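Long-range contact in Cwp19 (Clostridioides difficile, PDB 5OQ3), which probably hydrolyses bacterial cell-wall peptidoglycan through this TIM-barrel glycoside hydrolase domain, and may possibly also have amidase activity as a whole protein: residues A[142-150]-A[160-170]. Residues are numbered along the deposited sequence; the frame is centred on the assembly and turned at random.
Sequences HPAKKNPSW and YDPGLPEVRKY
W150, on the excursion between barrel strands 118-123 and 186-189, packs against the first turns of barrel helix 165-181 just where the antiparallel hairpin of strands 151-154 and 157-160 returns the chain. At the hairpin's open end D161 N donates to W150 O (2.9 Å), and Y160 CA adds a CA-H...O contact to the same oxygen. W150 holds CG anti to its carbonyl carbon, which carries the indole over to E166, V167 and Y170. V167 CG2 packs 3.6 Å from W150 CB, at the base of the indole; E166 O lies over the same side of the ring, toward its rim, and N147 CB sits over the centre of the opposite face. At the edge, W150 NE1 points in its own plane to the anti lone pair of E166 OE1 (3.1 Å). That bond is nearly straight, and the carboxylate plane is turned 74° from the indole. The six-membered ring ends against Y170, W150 CZ3 lying 3.5 Å from Y170 CG with the ring planes 35° apart. Farther along, P143 CG meets Y170 CE1 at 3.7 Å, and A144 CB rests 3.9 Å from Y160 CE1. Y160 OH bonds to S77 and Y170 OH to N86, both beyond strand 68-74, and Y170 OH also to R74 at the end of that strand. The in-plane bond and the packing together thus restrain the indole's rotation, enclosing it between N147, just past helix 143-146, and the first turns of helix 165-181.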
# COMPACT_ATOMS: atom_id res chain seq x y z
N HIS A 142 16.14 -12.50 11.85
CA HIS A 142 15.49 -11.34 11.22
C HIS A 142 16.52 -10.60 10.36
O HIS A 142 17.64 -10.37 10.83
CB HIS A 142 14.95 -10.45 12.32
CG HIS A 142 14.02 -9.38 11.85
ND1 HIS A 142 14.41 -8.37 10.99
CD2 HIS A 142 12.72 -9.15 12.13
CE1 HIS A 142 13.39 -7.57 10.77
NE2 HIS A 142 12.35 -8.02 11.45
N PRO A 143 16.16 -10.26 9.10
CA PRO A 143 17.14 -9.52 8.27
C PRO A 143 17.75 -8.29 8.89
O PRO A 143 18.91 -8.00 8.63
CB PRO A 143 16.33 -9.17 7.02
CG PRO A 143 15.28 -10.25 6.95
CD PRO A 143 14.92 -10.56 8.36
N ALA A 144 16.99 -7.54 9.69
CA ALA A 144 17.52 -6.33 10.31
C ALA A 144 18.55 -6.66 11.43
O ALA A 144 19.47 -5.89 11.69
CB ALA A 144 16.38 -5.50 10.87
N LYS A 145 18.35 -7.80 12.08
CA LYS A 145 19.31 -8.27 13.08
C LYS A 145 20.58 -8.81 12.43
O LYS A 145 21.70 -8.54 12.90
CB LYS A 145 18.66 -9.35 13.99
CG LYS A 145 19.57 -9.81 15.11
CD LYS A 145 18.78 -10.59 16.14
CE LYS A 145 18.30 -9.70 17.30
NZ LYS A 145 19.38 -9.43 18.26
N LYS A 146 20.43 -9.51 11.32
CA LYS A 146 21.60 -10.00 10.59
C LYS A 146 22.39 -8.92 9.86
O LYS A 146 23.58 -9.12 9.57
CB LYS A 146 21.18 -11.03 9.55
CG LYS A 146 20.58 -12.29 10.18
CD LYS A 146 20.27 -13.39 9.15
CE LYS A 146 19.17 -13.01 8.17
NZ LYS A 146 18.56 -14.25 7.60
N ASN A 147 21.74 -7.79 9.57
CA ASN A 147 22.35 -6.75 8.77
C ASN A 147 22.14 -5.39 9.43
O ASN A 147 21.41 -4.54 8.94
CB ASN A 147 21.75 -6.76 7.37
CG ASN A 147 21.99 -8.05 6.64
OD1 ASN A 147 23.06 -8.26 6.08
ND2 ASN A 147 20.97 -8.91 6.62
N PRO A 148 22.82 -5.16 10.56
CA PRO A 148 22.67 -3.87 11.21
C PRO A 148 23.06 -2.68 10.33
O PRO A 148 22.53 -1.58 10.52
CB PRO A 148 23.59 -3.97 12.43
CG PRO A 148 24.52 -5.09 12.13
CD PRO A 148 23.76 -6.04 11.27
N SER A 149 23.92 -2.90 9.34
CA SER A 149 24.31 -1.85 8.39
C SER A 149 23.07 -1.31 7.59
O SER A 149 23.11 -0.22 7.06
CB SER A 149 25.32 -2.40 7.34
OG SER A 149 26.54 -2.65 7.92
N TRP A 150 22.05 -2.14 7.47
CA TRP A 150 20.87 -1.79 6.66
C TRP A 150 19.89 -0.90 7.38
O TRP A 150 18.91 -0.46 6.75
CB TRP A 150 20.14 -3.04 6.26
CG TRP A 150 20.86 -3.98 5.31
CD1 TRP A 150 22.13 -3.88 4.84
CD2 TRP A 150 20.32 -5.18 4.77
NE1 TRP A 150 22.39 -4.92 4.02
CE2 TRP A 150 21.32 -5.76 3.99
CE3 TRP A 150 19.10 -5.85 4.93
CZ2 TRP A 150 21.11 -6.97 3.28
CZ3 TRP A 150 18.91 -7.02 4.26
CH2 TRP A 150 19.91 -7.58 3.46
N TYR A 160 14.54 0.12 7.14
CA TYR A 160 15.59 -0.20 6.18
C TYR A 160 15.98 1.08 5.42
O TYR A 160 15.10 1.91 5.14
CB TYR A 160 15.19 -1.28 5.21
CG TYR A 160 14.94 -2.61 5.88
CD1 TYR A 160 15.99 -3.34 6.47
CD2 TYR A 160 13.66 -3.10 6.00
CE1 TYR A 160 15.75 -4.52 7.12
CE2 TYR A 160 13.41 -4.31 6.62
CZ TYR A 160 14.46 -5.01 7.21
OH TYR A 160 14.21 -6.21 7.83
N ASP A 161 17.24 1.22 5.09
CA ASP A 161 17.76 2.40 4.38
C ASP A 161 17.49 2.28 2.88
O ASP A 161 18.11 1.45 2.19
CB ASP A 161 19.28 2.49 4.64
CG ASP A 161 19.94 3.75 4.11
OD1 ASP A 161 19.33 4.44 3.25
OD2 ASP A 161 21.05 4.00 4.64
N PRO A 162 16.59 3.12 2.34
CA PRO A 162 16.27 3.02 0.91
C PRO A 162 17.46 3.28 -0.01
O PRO A 162 17.38 2.92 -1.22
CB PRO A 162 15.16 4.06 0.73
CG PRO A 162 14.60 4.31 2.10
CD PRO A 162 15.77 4.14 3.02
N GLY A 163 18.52 3.91 0.51
CA GLY A 163 19.67 4.23 -0.29
C GLY A 163 20.73 3.17 -0.45
O GLY A 163 21.67 3.40 -1.21
N LEU A 164 20.57 2.00 0.18
CA LEU A 164 21.57 0.95 0.06
C LEU A 164 21.17 0.01 -1.04
O LEU A 164 20.06 -0.57 -1.02
CB LEU A 164 21.73 0.19 1.37
CG LEU A 164 22.43 0.98 2.49
CD1 LEU A 164 22.34 0.23 3.79
CD2 LEU A 164 23.89 1.24 2.13
N PRO A 165 22.13 -0.29 -1.94
CA PRO A 165 21.79 -1.27 -2.94
C PRO A 165 21.42 -2.65 -2.35
O PRO A 165 20.55 -3.35 -2.90
CB PRO A 165 23.07 -1.36 -3.79
CG PRO A 165 23.80 -0.10 -3.54
CD PRO A 165 23.42 0.41 -2.21
N GLU A 166 22.05 -3.06 -1.25
CA GLU A 166 21.70 -4.36 -0.66
C GLU A 166 20.27 -4.36 -0.11
O GLU A 166 19.64 -5.41 -0.07
CB GLU A 166 22.69 -4.78 0.47
CG GLU A 166 24.03 -5.23 -0.08
CD GLU A 166 25.01 -5.69 0.98
OE1 GLU A 166 24.71 -5.68 2.19
OE2 GLU A 166 26.12 -6.09 0.56
N VAL A 167 19.82 -3.23 0.40
CA VAL A 167 18.47 -3.13 0.91
C VAL A 167 17.47 -3.29 -0.24
O VAL A 167 16.53 -4.09 -0.14
CB VAL A 167 18.23 -1.83 1.69
CG1 VAL A 167 16.73 -1.55 1.85
CG2 VAL A 167 18.88 -1.87 3.06
N ARG A 168 17.73 -2.62 -1.35
CA ARG A 168 16.85 -2.74 -2.49
C ARG A 168 16.80 -4.19 -3.00
O ARG A 168 15.74 -4.72 -3.30
CB ARG A 168 17.22 -1.74 -3.59
CG ARG A 168 17.00 -0.29 -3.15
CD ARG A 168 17.24 0.72 -4.24
NE ARG A 168 18.58 0.78 -4.74
CZ ARG A 168 19.47 1.69 -4.43
NH1 ARG A 168 20.62 1.68 -5.06
NH2 ARG A 168 19.27 2.55 -3.45
N LYS A 169 17.97 -4.82 -3.09
CA LYS A 169 18.03 -6.21 -3.52
C LYS A 169 17.25 -7.10 -2.58
O LYS A 169 16.57 -8.03 -3.04
CB LYS A 169 19.48 -6.67 -3.69
CG LYS A 169 19.59 -8.13 -4.00
CD LYS A 169 21.01 -8.56 -4.27
CE LYS A 169 21.26 -10.02 -3.97
NZ LYS A 169 20.39 -10.91 -4.77
N TYR A 170 17.40 -6.88 -1.27
CA TYR A 170 16.66 -7.70 -0.31
C TYR A 170 15.14 -7.54 -0.47
O TYR A 170 14.41 -8.52 -0.38
CB TYR A 170 17.11 -7.32 1.12
CG TYR A 170 16.07 -7.47 2.21
CD1 TYR A 170 15.63 -8.71 2.63
CD2 TYR A 170 15.49 -6.35 2.81
CE1 TYR A 170 14.66 -8.85 3.62
CE2 TYR A 170 14.53 -6.46 3.80
CZ TYR A 170 14.10 -7.71 4.19
OH TYR A 170 13.11 -7.82 5.13